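Tartrate dehydrogenase/decarboxylase (Pseudomonas putida, PDB 3FLK) catalyses the NAD-dependent oxidation of tartrate to oxaloglycolate, converts meso-tartrate to D-glycerate and oxidatively decarboxylates D-malate to pyruvate, using magnesium or manganese. Local coordinates at residues Y104-P109 with A265-L270; V131-N136 with V240-N245; H186-T191 with S218-H223; I226-F231 with G248-D253. The protein carries 1 engineered substitution. All coordinates share one frame; numbering follows the deposited sequence.

How the interactions relate
Interactions 1, 2 and 3 all lie in one large mixed sheet, whereas interaction 4 joins two helices beside it. Interactions 1 and 2 are buried near the middle of the chain and adjoin, because strands 105-111 and 129-135 are neighbours; each sends an arginine to the same oxalate. Interaction 3, at the outer end of the sheet, is only partly buried and carries more polar and charged side chains, yet it bonds to interaction 2 through strands 186-191 and 240-243. Interaction 4 is buried; its side-chain contacts are apolar, with no hydrogen bond across it. Its Asp249 meets the oxalate of interactions 1 and 2 through magnesium, while Ile226 and Arg230 share a dinucleotide with His223 of interaction 3.

Interaction 1: Y104-P109 with A265-L270; sequences YVNIRP and APSANL. With OXL (oxalate ion), chain G.
Val105 to Pro109 runs antiparallel to Pro266 to Leu270, the short strand axes 4.6 Å apart. Ile107 and Ala268 form a hydrogen-bonded pair, Ile107 N to Ala268 O and Ala268 N to Ile107 O both 2.9 Å. Tyr104 and Val105 both face Leu270 in a classic beta bulge; Leu270 N to Val105 O (2.8 Å) is firm, the return bond weak. Val105, Ile107, Ala268 and Leu270 share an apolar face, and Tyr174 of helix 165-181 packs on the three larger ones. The other face is polar. Asn106 and Asn269 lie alongside each other with amide planes 50° apart; Asn136 bonds to both, and one water joins their ND2 atoms to Arg108 NH2 and Ser267 OG, which also bonds to Glu281 O. Arg108 is extended, its CG 3.5 Å from Ser267 CB, and a guanidinium edge meets the oxalate, NH1 and NH2 both reaching O4 at 3.0 Å. Ser252 takes a further NH1 bond and Asn106 OD1 the one from NE. A leucine in place of Arg108 would probably leave oxalate O4 without these two donors and Asn106 OD1 without its N-H. The Val105 and Ile107 face thus backs a polar one whose cation suits a dicarboxylate.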
# COMPACT_ATOMS: atom_id res chain seq x y z
N TYR A 104 -1.38 21.74 3.53
CA TYR A 104 -1.75 20.82 2.44
C TYR A 104 -0.62 19.96 1.87
O TYR A 104 -0.88 18.93 1.25
CB TYR A 104 -2.53 21.55 1.34
CG TYR A 104 -1.76 22.61 0.58
CD1 TYR A 104 -1.02 22.29 -0.55
CD2 TYR A 104 -1.81 23.95 0.98
CE1 TYR A 104 -0.32 23.26 -1.26
CE2 TYR A 104 -1.11 24.93 0.27
CZ TYR A 104 -0.37 24.58 -0.84
OH TYR A 104 0.33 25.53 -1.54
N VAL A 105 0.62 20.38 2.08
CA VAL A 105 1.78 19.62 1.62
C VAL A 105 2.40 18.83 2.77
O VAL A 105 2.87 19.41 3.74
CB VAL A 105 2.88 20.51 0.99
CG1 VAL A 105 3.85 19.65 0.20
CG2 VAL A 105 2.29 21.56 0.08
N ASN A 106 2.40 17.51 2.64
CA ASN A 106 3.07 16.64 3.60
C ASN A 106 4.32 16.04 2.95
O ASN A 106 4.23 15.12 2.13
CB ASN A 106 2.13 15.54 4.11
CG ASN A 106 2.60 14.91 5.41
OD1 ASN A 106 3.79 14.95 5.75
ND2 ASN A 106 1.67 14.33 6.16
N ILE A 107 5.48 16.60 3.30
CA ILE A 107 6.76 16.20 2.72
C ILE A 107 7.45 15.16 3.59
O ILE A 107 7.71 15.40 4.77
CB ILE A 107 7.71 17.43 2.55
CG1 ILE A 107 7.12 18.46 1.60
CG2 ILE A 107 9.10 16.99 2.08
CD1 ILE A 107 7.09 18.03 0.13
N ARG A 108 7.75 14.01 3.00
CA ARG A 108 8.33 12.88 3.73
C ARG A 108 9.49 12.25 2.94
O ARG A 108 9.27 11.41 2.06
CB ARG A 108 7.25 11.85 4.06
CG ARG A 108 6.18 12.37 5.02
CD ARG A 108 5.00 11.41 5.20
NE ARG A 108 4.17 11.81 6.33
CZ ARG A 108 3.31 11.01 6.96
NH1 ARG A 108 3.15 9.75 6.58
NH2 ARG A 108 2.61 11.47 7.99
N PRO A 109 10.74 12.66 3.24
CA PRO A 109 11.91 12.10 2.55
C PRO A 109 12.23 10.66 2.95
O PRO A 109 12.03 10.26 4.10
CB PRO A 109 13.05 13.03 2.96
CG PRO A 109 12.62 13.61 4.26
CD PRO A 109 11.12 13.69 4.23
N ALA A 265 12.23 8.22 9.66
CA ALA A 265 11.47 8.97 8.66
C ALA A 265 10.75 10.20 9.23
O ALA A 265 9.84 10.07 10.05
CB ALA A 265 10.48 8.05 7.95
N PRO A 266 11.16 11.40 8.79
CA PRO A 266 10.55 12.64 9.25
C PRO A 266 9.40 13.10 8.35
O PRO A 266 9.24 12.58 7.24
CB PRO A 266 11.70 13.63 9.14
CG PRO A 266 12.42 13.19 7.92
CD PRO A 266 12.26 11.68 7.84
N SER A 267 8.63 14.07 8.82
CA SER A 267 7.59 14.67 7.99
C SER A 267 7.38 16.15 8.28
O SER A 267 7.40 16.59 9.44
CB SER A 267 6.27 13.91 8.12
OG SER A 267 5.56 14.30 9.27
N ALA A 268 7.20 16.91 7.21
CA ALA A 268 6.90 18.33 7.29
C ALA A 268 5.49 18.57 6.76
O ALA A 268 5.22 18.33 5.58
CB ALA A 268 7.92 19.13 6.49
N ASN A 269 4.60 19.01 7.65
CA ASN A 269 3.23 19.38 7.28
C ASN A 269 3.19 20.88 7.03
O ASN A 269 3.02 21.68 7.95
CB ASN A 269 2.23 19.00 8.38
CG ASN A 269 2.17 17.50 8.62
OD1 ASN A 269 1.17 16.86 8.30
ND2 ASN A 269 3.22 16.95 9.21
N LEU A 270 3.37 21.26 5.76
CA LEU A 270 3.62 22.65 5.40
C LEU A 270 2.39 23.39 4.92
O LEU A 270 1.62 22.89 4.09
CB LEU A 270 4.71 22.73 4.33
CG LEU A 270 6.11 22.16 4.59
CD1 LEU A 270 7.00 22.43 3.40
CD2 LEU A 270 6.73 22.72 5.87
C1 OXL G . -0.92 8.30 9.52
C2 OXL G . 0.02 9.28 8.97
O1 OXL G . -0.58 7.09 9.54
O2 OXL G . -0.30 10.49 8.92
O3 OXL G . -2.03 8.69 9.94
O4 OXL G . 1.13 8.88 8.55
O HOH W 1 3.13 13.84 9.01
O HOH W 2 9.76 10.39 5.71

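Interaction 2: V131-N136 with V240-N245; sequences VVVREN and VVVASN. With OXL (oxalate ion), chain G.
Arg134 crosses Asn245 at a slant, the guanidinium and amide planes 66° apart, and Asn245 O and OD1 both meet the NE and NH2 side of Arg134. NE gives a bond to Asn245 O (2.8 Å) in the carbonyl plane, on a lone pair, while NE and NH2 make weak bonds to Asn245 OD1. With CG anti to the backbone N (chi1 170°) and the chain straight as far as NE, the group extends beyond the strand end, where NH1 points an N-H almost directly at oxalate O2 (2.9 Å, 170°). Asn136 OD1, its amide held by Asn106 and Asn269, lies over one guanidinium face, toward the rim. A methionine in place of Arg134 would probably leave Asn245 O without this donor and take from oxalate O2 its straight bond. The amide suits Asn245 to its place, OD1 accepting from Arg134 while ND2 donates to Glu138 O. A water links Asn245 N to Glu135 OE1, whose carboxylate is also held by Thr137 OG1 and Glu138 N. Further back the valines, whose branching favours strands, carry the contact. Val131 and Val240 lie side by side, Val131 CG1 3.8 Å from Val240 CG2, and Val133 CG2 meets Val240 CG1 at 4.0 Å. The parallel backbones are joined by four bonds, among them Val133 N to Val241 O at 2.7 Å. Ser244 occupies the N-cap of helix 245-258. Strand 105-111 flanks 129-135 in the sheet and strand 186-191 flanks 240-243, while helix 165-181 covers the face bearing Val131, Val133 and Val242, and helix 94-100 adjoins Arg134, Asn136 and Asn245.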
# COMPACT_ATOMS: atom_id res chain seq x y z
N VAL A 131 11.60 11.54 -2.35
CA VAL A 131 10.71 12.31 -1.49
C VAL A 131 9.24 12.04 -1.85
O VAL A 131 8.85 12.11 -3.01
CB VAL A 131 11.06 13.83 -1.49
CG1 VAL A 131 11.02 14.42 -2.90
CG2 VAL A 131 10.15 14.61 -0.54
N VAL A 132 8.45 11.71 -0.83
CA VAL A 132 7.01 11.56 -0.99
C VAL A 132 6.34 12.90 -0.70
O VAL A 132 6.55 13.50 0.35
CB VAL A 132 6.44 10.45 -0.06
CG1 VAL A 132 4.92 10.39 -0.15
CG2 VAL A 132 7.06 9.10 -0.42
N VAL A 133 5.56 13.37 -1.68
CA VAL A 133 4.77 14.58 -1.54
C VAL A 133 3.32 14.13 -1.42
O VAL A 133 2.71 13.66 -2.39
CB VAL A 133 4.97 15.53 -2.76
CG1 VAL A 133 4.11 16.78 -2.62
CG2 VAL A 133 6.44 15.91 -2.92
N ARG A 134 2.78 14.24 -0.21
CA ARG A 134 1.47 13.69 0.12
C ARG A 134 0.43 14.79 0.32
O ARG A 134 0.65 15.73 1.09
CB ARG A 134 1.58 12.81 1.37
CG ARG A 134 0.26 12.35 1.98
CD ARG A 134 0.47 11.89 3.41
NE ARG A 134 -0.77 11.44 4.04
CZ ARG A 134 -0.90 11.19 5.34
NH1 ARG A 134 0.12 11.34 6.16
NH2 ARG A 134 -2.07 10.78 5.82
N GLU A 135 -0.69 14.68 -0.38
CA GLU A 135 -1.82 15.59 -0.19
C GLU A 135 -2.36 15.40 1.23
O GLU A 135 -2.59 14.27 1.66
CB GLU A 135 -2.92 15.34 -1.23
CG GLU A 135 -3.85 16.54 -1.45
CD GLU A 135 -4.72 16.85 -0.23
OE1 GLU A 135 -5.32 15.91 0.33
OE2 GLU A 135 -4.78 18.03 0.17
N ASN A 136 -2.57 16.50 1.93
CA ASN A 136 -2.74 16.47 3.38
C ASN A 136 -4.07 17.02 3.93
O ASN A 136 -4.24 17.11 5.15
CB ASN A 136 -1.56 17.21 4.02
CG ASN A 136 -1.14 16.63 5.35
OD1 ASN A 136 -1.22 15.42 5.59
ND2 ASN A 136 -0.66 17.50 6.24
N VAL A 240 10.78 12.15 -7.02
CA VAL A 240 9.63 12.80 -6.39
C VAL A 240 8.40 11.93 -6.64
O VAL A 240 8.07 11.62 -7.79
CB VAL A 240 9.39 14.23 -6.94
CG1 VAL A 240 8.12 14.84 -6.35
CG2 VAL A 240 10.59 15.13 -6.65
N VAL A 241 7.75 11.51 -5.55
CA VAL A 241 6.53 10.71 -5.64
C VAL A 241 5.37 11.51 -5.06
O VAL A 241 5.36 11.85 -3.88
CB VAL A 241 6.68 9.34 -4.92
CG1 VAL A 241 5.43 8.48 -5.12
CG2 VAL A 241 7.91 8.59 -5.42
N VAL A 242 4.40 11.83 -5.92
CA VAL A 242 3.22 12.59 -5.50
C VAL A 242 2.01 11.66 -5.38
O VAL A 242 1.79 10.79 -6.22
CB VAL A 242 2.96 13.82 -6.45
CG1 VAL A 242 2.61 13.38 -7.87
CG2 VAL A 242 1.88 14.74 -5.87
N ALA A 243 1.25 11.84 -4.30
CA ALA A 243 0.18 10.90 -3.96
C ALA A 243 -0.93 11.56 -3.15
O ALA A 243 -0.73 12.61 -2.53
CB ALA A 243 0.76 9.71 -3.19
N SER A 244 -2.10 10.93 -3.17
CA SER A 244 -3.25 11.33 -2.35
C SER A 244 -2.97 11.07 -0.86
O SER A 244 -1.95 10.47 -0.51
CB SER A 244 -4.49 10.55 -2.77
OG SER A 244 -4.33 9.17 -2.44
N ASN A 245 -3.89 11.51 -0.01
CA ASN A 245 -3.78 11.36 1.45
C ASN A 245 -3.47 9.93 1.89
O ASN A 245 -2.51 9.69 2.63
CB ASN A 245 -5.06 11.85 2.13
CG ASN A 245 -4.80 12.59 3.43
OD1 ASN A 245 -3.84 12.29 4.15
ND2 ASN A 245 -5.65 13.55 3.75
C1 OXL G . -0.92 8.30 9.52
C2 OXL G . 0.02 9.28 8.97
O1 OXL G . -0.58 7.09 9.54
O2 OXL G . -0.30 10.49 8.92
O3 OXL G . -2.03 8.69 9.94
O4 OXL G . 1.13 8.88 8.55
O HOH W 3 -5.77 13.45 -1.09
O HOH W 4 -3.51 13.80 6.40
O HOH W 5 -5.88 15.44 6.35

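Interaction 3: H186-T191 with S218-H223; sequences HVTSAT and SWDKQH. With NAI (1,4-dihydronicotinamide adenine dinucleotide), chain N.
His186 to Thr191 and Ser218 to His223 run parallel and in step from end to end, their axes 4.7 Å apart and 13° from parallel, with backbone bonds such as Ser189 N to Asp220 O at 2.9 Å. Ser218 O accepts twice, from Val187 N nearly along the C=O axis and from His186 ND1 (3.2 Å), which lies well above the carbonyl plane. The imidazole edge then runs on past Asp220: CE1 comes within 3.0 Å of Asp220 OD2, ring and carboxylate planes are turned 24° apart, and a water connects His186 NE2 with Asp220 OD1. The same OD2 uses its syn lone pair to take the proton of Thr188 OG1 (2.9 Å); that hydroxyl is placed beside its own backbone N (chi1 -59°), where it can reach across to the neighbouring strand. With the strands in register, the short side chains of Thr188 and Asp220 just span the gap. The two strands belong to a beta-alpha-beta crossover through helix 199-211, with 218-223 one of the two outermost strands of the chain's sheet. Helix 199-211 lies over the face of Val187, Ser189, Trp219 and Lys221: Trp219 packs on it, Ser189 OG bonds to Trp203 NE1, and Lys221 NZ makes a salt bridge with Asp204. At the strand end Thr191 OG1 bonds to the same Asp204, and Thr191 CG2 touches Gln222 O at 3.4 Å. His223, at the N-cap position of helix 224-233, hydrogen-bonds through NE2 to Asp86 of the second subunit, and its CD2 lies 3.3 Å from O2N of the dinucleotide, in the plane of the ring.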
# COMPACT_ATOMS: atom_id res chain seq x y z
N HIS A 186 12.12 14.51 -12.06
CA HIS A 186 11.24 13.38 -12.33
C HIS A 186 10.14 13.25 -11.27
O HIS A 186 10.42 13.24 -10.07
CB HIS A 186 12.06 12.09 -12.44
CG HIS A 186 11.24 10.84 -12.52
ND1 HIS A 186 10.21 10.67 -13.42
CD2 HIS A 186 11.31 9.68 -11.82
CE1 HIS A 186 9.68 9.47 -13.27
NE2 HIS A 186 10.33 8.85 -12.30
N VAL A 187 8.89 13.16 -11.73
CA VAL A 187 7.73 12.99 -10.86
C VAL A 187 7.02 11.67 -11.16
O VAL A 187 6.69 11.39 -12.31
CB VAL A 187 6.70 14.16 -11.01
CG1 VAL A 187 5.40 13.86 -10.27
CG2 VAL A 187 7.28 15.46 -10.50
N THR A 188 6.80 10.87 -10.11
CA THR A 188 5.93 9.70 -10.21
C THR A 188 4.62 10.01 -9.49
O THR A 188 4.62 10.44 -8.34
CB THR A 188 6.58 8.44 -9.60
OG1 THR A 188 7.81 8.16 -10.29
CG2 THR A 188 5.66 7.22 -9.73
N SER A 189 3.50 9.81 -10.19
CA SER A 189 2.18 10.02 -9.63
C SER A 189 1.57 8.69 -9.22
O SER A 189 1.46 7.78 -10.04
CB SER A 189 1.28 10.73 -10.64
OG SER A 189 0.03 11.08 -10.05
N ALA A 190 1.20 8.57 -7.95
CA ALA A 190 0.49 7.38 -7.47
C ALA A 190 -0.97 7.46 -7.88
O ALA A 190 -1.64 8.47 -7.64
CB ALA A 190 0.61 7.25 -5.95
N THR A 191 -1.47 6.39 -8.51
CA THR A 191 -2.85 6.36 -8.97
C THR A 191 -3.52 4.99 -8.75
O THR A 191 -2.87 4.04 -8.31
CB THR A 191 -2.97 6.83 -10.46
OG1 THR A 191 -4.35 7.02 -10.80
CG2 THR A 191 -2.34 5.82 -11.42
N SER A 218 10.35 15.05 -16.34
CA SER A 218 9.89 13.74 -16.77
C SER A 218 8.84 13.25 -15.78
O SER A 218 9.00 13.40 -14.57
CB SER A 218 11.09 12.78 -16.81
OG SER A 218 10.69 11.45 -17.08
N TRP A 219 7.74 12.68 -16.28
CA TRP A 219 6.69 12.19 -15.39
C TRP A 219 6.07 10.87 -15.83
O TRP A 219 5.93 10.59 -17.02
CB TRP A 219 5.61 13.26 -15.17
CG TRP A 219 4.53 13.31 -16.21
CD1 TRP A 219 4.61 13.91 -17.44
CD2 TRP A 219 3.21 12.74 -16.12
NE1 TRP A 219 3.42 13.74 -18.12
CE2 TRP A 219 2.55 13.03 -17.34
CE3 TRP A 219 2.53 12.02 -15.14
CZ2 TRP A 219 1.24 12.62 -17.59
CZ3 TRP A 219 1.23 11.61 -15.39
CH2 TRP A 219 0.59 11.91 -16.61
N ASP A 220 5.70 10.05 -14.84
CA ASP A 220 4.98 8.81 -15.09
C ASP A 220 3.91 8.58 -14.02
O ASP A 220 3.99 9.13 -12.92
CB ASP A 220 5.94 7.62 -15.19
CG ASP A 220 6.52 7.20 -13.84
OD1 ASP A 220 6.49 5.99 -13.53
OD2 ASP A 220 7.01 8.07 -13.09
N LYS A 221 2.90 7.78 -14.36
CA LYS A 221 1.90 7.38 -13.38
C LYS A 221 1.94 5.87 -13.20
O LYS A 221 2.19 5.11 -14.14
CB LYS A 221 0.50 7.88 -13.76
CG LYS A 221 -0.08 7.27 -15.03
CD LYS A 221 -1.44 7.87 -15.35
CE LYS A 221 -2.13 7.07 -16.43
NZ LYS A 221 -3.47 7.63 -16.76
N GLN A 222 1.71 5.44 -11.96
CA GLN A 222 1.75 4.03 -11.63
C GLN A 222 0.59 3.71 -10.70
O GLN A 222 0.33 4.45 -9.74
CB GLN A 222 3.08 3.66 -10.97
CG GLN A 222 4.30 3.80 -11.88
CD GLN A 222 5.60 3.36 -11.24
OE1 GLN A 222 6.67 3.89 -11.56
NE2 GLN A 222 5.52 2.38 -10.34
N HIS A 223 -0.12 2.62 -11.00
CA HIS A 223 -1.15 2.12 -10.10
C HIS A 223 -0.49 1.78 -8.77
O HIS A 223 0.64 1.29 -8.73
CB HIS A 223 -1.86 0.90 -10.69
CG HIS A 223 -2.69 1.21 -11.90
ND1 HIS A 223 -3.69 2.17 -11.90
CD2 HIS A 223 -2.70 0.67 -13.14
CE1 HIS A 223 -4.26 2.21 -13.09
NE2 HIS A 223 -3.68 1.31 -13.86
PA NAI N . 0.85 -4.98 -14.76
O1A NAI N . 0.63 -6.08 -13.79
O2A NAI N . 0.24 -5.30 -16.07
O5B NAI N . 2.42 -4.72 -14.97
C5B NAI N . 3.22 -4.13 -13.97
C4B NAI N . 4.70 -4.44 -14.21
O4B NAI N . 4.97 -5.81 -13.95
C3B NAI N . 5.11 -4.17 -15.65
O3B NAI N . 6.39 -3.56 -15.63
C2B NAI N . 5.17 -5.54 -16.29
O2B NAI N . 6.16 -5.64 -17.29
C1B NAI N . 5.44 -6.47 -15.12
N9A NAI N . 4.73 -7.75 -15.30
C8A NAI N . 3.39 -7.97 -15.17
N7A NAI N . 3.14 -9.28 -15.42
C5A NAI N . 4.31 -9.89 -15.70
C6A NAI N . 4.62 -11.21 -16.02
N6A NAI N . 3.67 -12.14 -16.04
N1A NAI N . 5.94 -11.55 -16.27
C2A NAI N . 6.93 -10.59 -16.20
N3A NAI N . 6.61 -9.28 -15.88
C4A NAI N . 5.32 -8.94 -15.63
O3 NAI N . 0.22 -3.66 -14.09
PN NAI N . 0.15 -2.19 -14.73
O1N NAI N . 1.31 -1.97 -15.62
O2N NAI N . -0.09 -1.27 -13.60
O5D NAI N . -1.21 -2.24 -15.59
C5D NAI N . -1.22 -2.49 -16.98
C4D NAI N . -2.65 -2.71 -17.45
O4D NAI N . -3.18 -3.89 -16.87
C3D NAI N . -3.58 -1.58 -17.05
O3D NAI N . -4.44 -1.31 -18.14
C2D NAI N . -4.37 -2.13 -15.88
O2D NAI N . -5.65 -1.55 -15.79
C1D NAI N . -4.41 -3.62 -16.21
N1N NAI N . -4.54 -4.53 -15.05
C2N NAI N . -5.44 -5.56 -15.14
C3N NAI N . -5.60 -6.46 -14.09
C7N NAI N . -6.42 -7.70 -14.30
O7N NAI N . -6.75 -8.08 -15.62
N7N NAI N . -6.82 -8.42 -13.25
C4N NAI N . -4.83 -6.31 -12.94
C5N NAI N . -3.91 -5.26 -12.85
C6N NAI N . -3.77 -4.37 -13.92
O HOH W 6 9.50 5.73 -12.25

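Interaction 4: I226-F231 with G248-D253; sequences ILCARF and GDILSD. With MG (magnesium ion), chain E; OXL (oxalate ion), chain G; NAI (1,4-dihydronicotinamide adenine dinucleotide), chain N.
Leu227, Cys228 and Phe231 meet Ile250 and Leu251 where two nearly parallel helices, 224-233 and 245-258, pack at 16° with their short axes 10.9 Å apart. Cys228 also packs on Ile250 of the second subunit, and Ala229 on Ala257 of that subunit, consistent with the four-helix bundle at the dimer interface of the isocitrate and isopropylmalate dehydrogenase family. The side-chain contacts across the pair are apolar, with no hydrogen bond, and Leu251 is their centre. Its chi1 of -65° turns the isobutyl group toward helix 224-233, and the two branches then go to different neighbours: Leu251 CD1 meets Leu227 CD2 at 3.7 Å, and CD2 touches Cys228 SG at 3.8 Å. The same CD2 sits over one face of Phe231, a CH-pi contact 4.0 Å from the ring centroid. Cys228 SG is a small apolar group that fits against Leu251 CD2 and Ile250 CG2, and a flat ring can take a methyl on its face.

The ligand contacts look outward, to two different active sites. On helix 224-233, Ile226 CG1 packs on C5B of the dinucleotide, which is also bound by the second subunit, and Arg230 NH2 makes a weak bond to its O3B. On helix 245-258, Asp249 OD1 (2.2 Å) holds magnesium together with two oxalate oxygens, two waters and Asp225 of the second subunit, and one of those waters donates to Asp253 OD1 at 2.8 Å.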
# COMPACT_ATOMS: atom_id res chain seq x y z
N ILE A 226 1.30 -1.84 -8.10
CA ILE A 226 2.60 -2.06 -8.72
C ILE A 226 3.66 -1.04 -8.26
O ILE A 226 4.85 -1.34 -8.25
CB ILE A 226 2.52 -2.13 -10.28
CG1 ILE A 226 3.80 -2.74 -10.87
CG2 ILE A 226 2.21 -0.77 -10.90
CD1 ILE A 226 4.07 -4.19 -10.47
N LEU A 227 3.21 0.15 -7.87
CA LEU A 227 4.11 1.15 -7.31
C LEU A 227 4.75 0.64 -6.01
O LEU A 227 5.97 0.72 -5.85
CB LEU A 227 3.37 2.47 -7.06
CG LEU A 227 4.13 3.68 -6.49
CD1 LEU A 227 5.41 3.97 -7.24
CD2 LEU A 227 3.23 4.90 -6.52
N CYS A 228 3.93 0.09 -5.12
CA CYS A 228 4.43 -0.55 -3.90
C CYS A 228 5.44 -1.67 -4.21
O CYS A 228 6.48 -1.77 -3.55
CB CYS A 228 3.27 -1.08 -3.05
SG CYS A 228 2.33 0.23 -2.26
N ALA A 229 5.12 -2.49 -5.21
CA ALA A 229 6.01 -3.55 -5.67
C ALA A 229 7.36 -3.00 -6.15
O ALA A 229 8.41 -3.59 -5.86
CB ALA A 229 5.34 -4.36 -6.78
N ARG A 230 7.32 -1.87 -6.85
CA ARG A 230 8.53 -1.24 -7.39
C ARG A 230 9.40 -0.56 -6.33
O ARG A 230 10.61 -0.44 -6.50
CB ARG A 230 8.18 -0.26 -8.51
CG ARG A 230 7.77 -0.95 -9.81
CD ARG A 230 7.70 0.02 -10.98
NE ARG A 230 7.42 -0.69 -12.24
CZ ARG A 230 6.30 -0.56 -12.95
NH1 ARG A 230 5.34 0.27 -12.55
NH2 ARG A 230 6.15 -1.25 -14.07
N PHE A 231 8.78 -0.13 -5.23
CA PHE A 231 9.53 0.37 -4.07
C PHE A 231 10.49 -0.70 -3.54
O PHE A 231 11.60 -0.39 -3.10
CB PHE A 231 8.57 0.81 -2.95
CG PHE A 231 8.20 2.27 -2.98
CD1 PHE A 231 8.02 2.95 -4.19
CD2 PHE A 231 8.00 2.97 -1.79
CE1 PHE A 231 7.67 4.29 -4.21
CE2 PHE A 231 7.64 4.32 -1.80
CZ PHE A 231 7.48 4.98 -3.02
N GLY A 248 -0.16 8.33 -0.14
CA GLY A 248 1.03 8.94 0.44
C GLY A 248 1.35 8.41 1.83
O GLY A 248 2.51 8.21 2.18
N ASP A 249 0.31 8.19 2.63
CA ASP A 249 0.44 7.57 3.95
C ASP A 249 1.11 6.19 3.84
O ASP A 249 2.10 5.92 4.52
CB ASP A 249 -0.94 7.46 4.61
CG ASP A 249 -0.87 7.14 6.10
OD1 ASP A 249 0.21 6.79 6.61
OD2 ASP A 249 -1.92 7.23 6.76
N ILE A 250 0.58 5.34 2.96
CA ILE A 250 1.12 3.99 2.75
C ILE A 250 2.58 4.00 2.28
O ILE A 250 3.43 3.31 2.85
CB ILE A 250 0.24 3.18 1.76
CG1 ILE A 250 -1.15 2.93 2.36
CG2 ILE A 250 0.92 1.86 1.39
CD1 ILE A 250 -2.23 2.63 1.33
N LEU A 251 2.86 4.80 1.25
CA LEU A 251 4.19 4.83 0.63
C LEU A 251 5.28 5.36 1.57
O LEU A 251 6.44 4.99 1.44
CB LEU A 251 4.16 5.63 -0.68
CG LEU A 251 3.32 5.06 -1.84
CD1 LEU A 251 3.23 6.08 -2.97
CD2 LEU A 251 3.87 3.73 -2.35
N SER A 252 4.89 6.21 2.52
CA SER A 252 5.83 6.80 3.49
C SER A 252 6.10 5.93 4.73
O SER A 252 6.90 6.32 5.58
CB SER A 252 5.38 8.21 3.89
OG SER A 252 4.13 8.19 4.55
N ASP A 253 5.42 4.79 4.85
CA ASP A 253 5.85 3.74 5.77
C ASP A 253 6.66 2.70 5.02
O ASP A 253 7.68 2.21 5.51
CB ASP A 253 4.67 3.09 6.49
CG ASP A 253 4.43 3.64 7.89
OD1 ASP A 253 4.75 4.83 8.14
OD2 ASP A 253 3.91 2.90 8.75
MG MG E . 1.38 6.51 8.41
C1 OXL G . -0.92 8.30 9.52
C2 OXL G . 0.02 9.28 8.97
O1 OXL G . -0.58 7.09 9.54
O2 OXL G . -0.30 10.49 8.92
O3 OXL G . -2.03 8.69 9.94
O4 OXL G . 1.13 8.88 8.55
PA NAI N . 0.85 -4.98 -14.76
O1A NAI N . 0.63 -6.08 -13.79
O2A NAI N . 0.24 -5.30 -16.07
O5B NAI N . 2.42 -4.72 -14.97
C5B NAI N . 3.22 -4.13 -13.97
C4B NAI N . 4.70 -4.44 -14.21
O4B NAI N . 4.97 -5.81 -13.95
C3B NAI N . 5.11 -4.17 -15.65
O3B NAI N . 6.39 -3.56 -15.63
C2B NAI N . 5.17 -5.54 -16.29
O2B NAI N . 6.16 -5.64 -17.29
C1B NAI N . 5.44 -6.47 -15.12
N9A NAI N . 4.73 -7.75 -15.30
C8A NAI N . 3.39 -7.97 -15.17
N7A NAI N . 3.14 -9.28 -15.42
C5A NAI N . 4.31 -9.89 -15.70
C6A NAI N . 4.62 -11.21 -16.02
N6A NAI N . 3.67 -12.14 -16.04
N1A NAI N . 5.94 -11.55 -16.27
C2A NAI N . 6.93 -10.59 -16.20
N3A NAI N . 6.61 -9.28 -15.88
C4A NAI N . 5.32 -8.94 -15.63
O3 NAI N . 0.22 -3.66 -14.09
PN NAI N . 0.15 -2.19 -14.73
O1N NAI N . 1.31 -1.97 -15.62
O2N NAI N . -0.09 -1.27 -13.60
O5D NAI N . -1.21 -2.24 -15.59
C5D NAI N . -1.22 -2.49 -16.98
C4D NAI N . -2.65 -2.71 -17.45
O4D NAI N . -3.18 -3.89 -16.87
C3D NAI N . -3.58 -1.58 -17.05
O3D NAI N . -4.44 -1.31 -18.14
C2D NAI N . -4.37 -2.13 -15.88
O2D NAI N . -5.65 -1.55 -15.79
C1D NAI N . -4.41 -3.62 -16.21
N1N NAI N . -4.54 -4.53 -15.05
C2N NAI N . -5.44 -5.56 -15.14
C3N NAI N . -5.60 -6.46 -14.09
C7N NAI N . -6.42 -7.70 -14.30
O7N NAI N . -6.75 -8.08 -15.62
N7N NAI N . -6.82 -8.42 -13.25
C4N NAI N . -4.83 -6.31 -12.94
C5N NAI N . -3.91 -5.26 -12.85
C6N NAI N . -3.77 -4.37 -13.92
O HOH W 7 2.82 6.59 7.01
O HOH W 8 2.60 6.58 10.10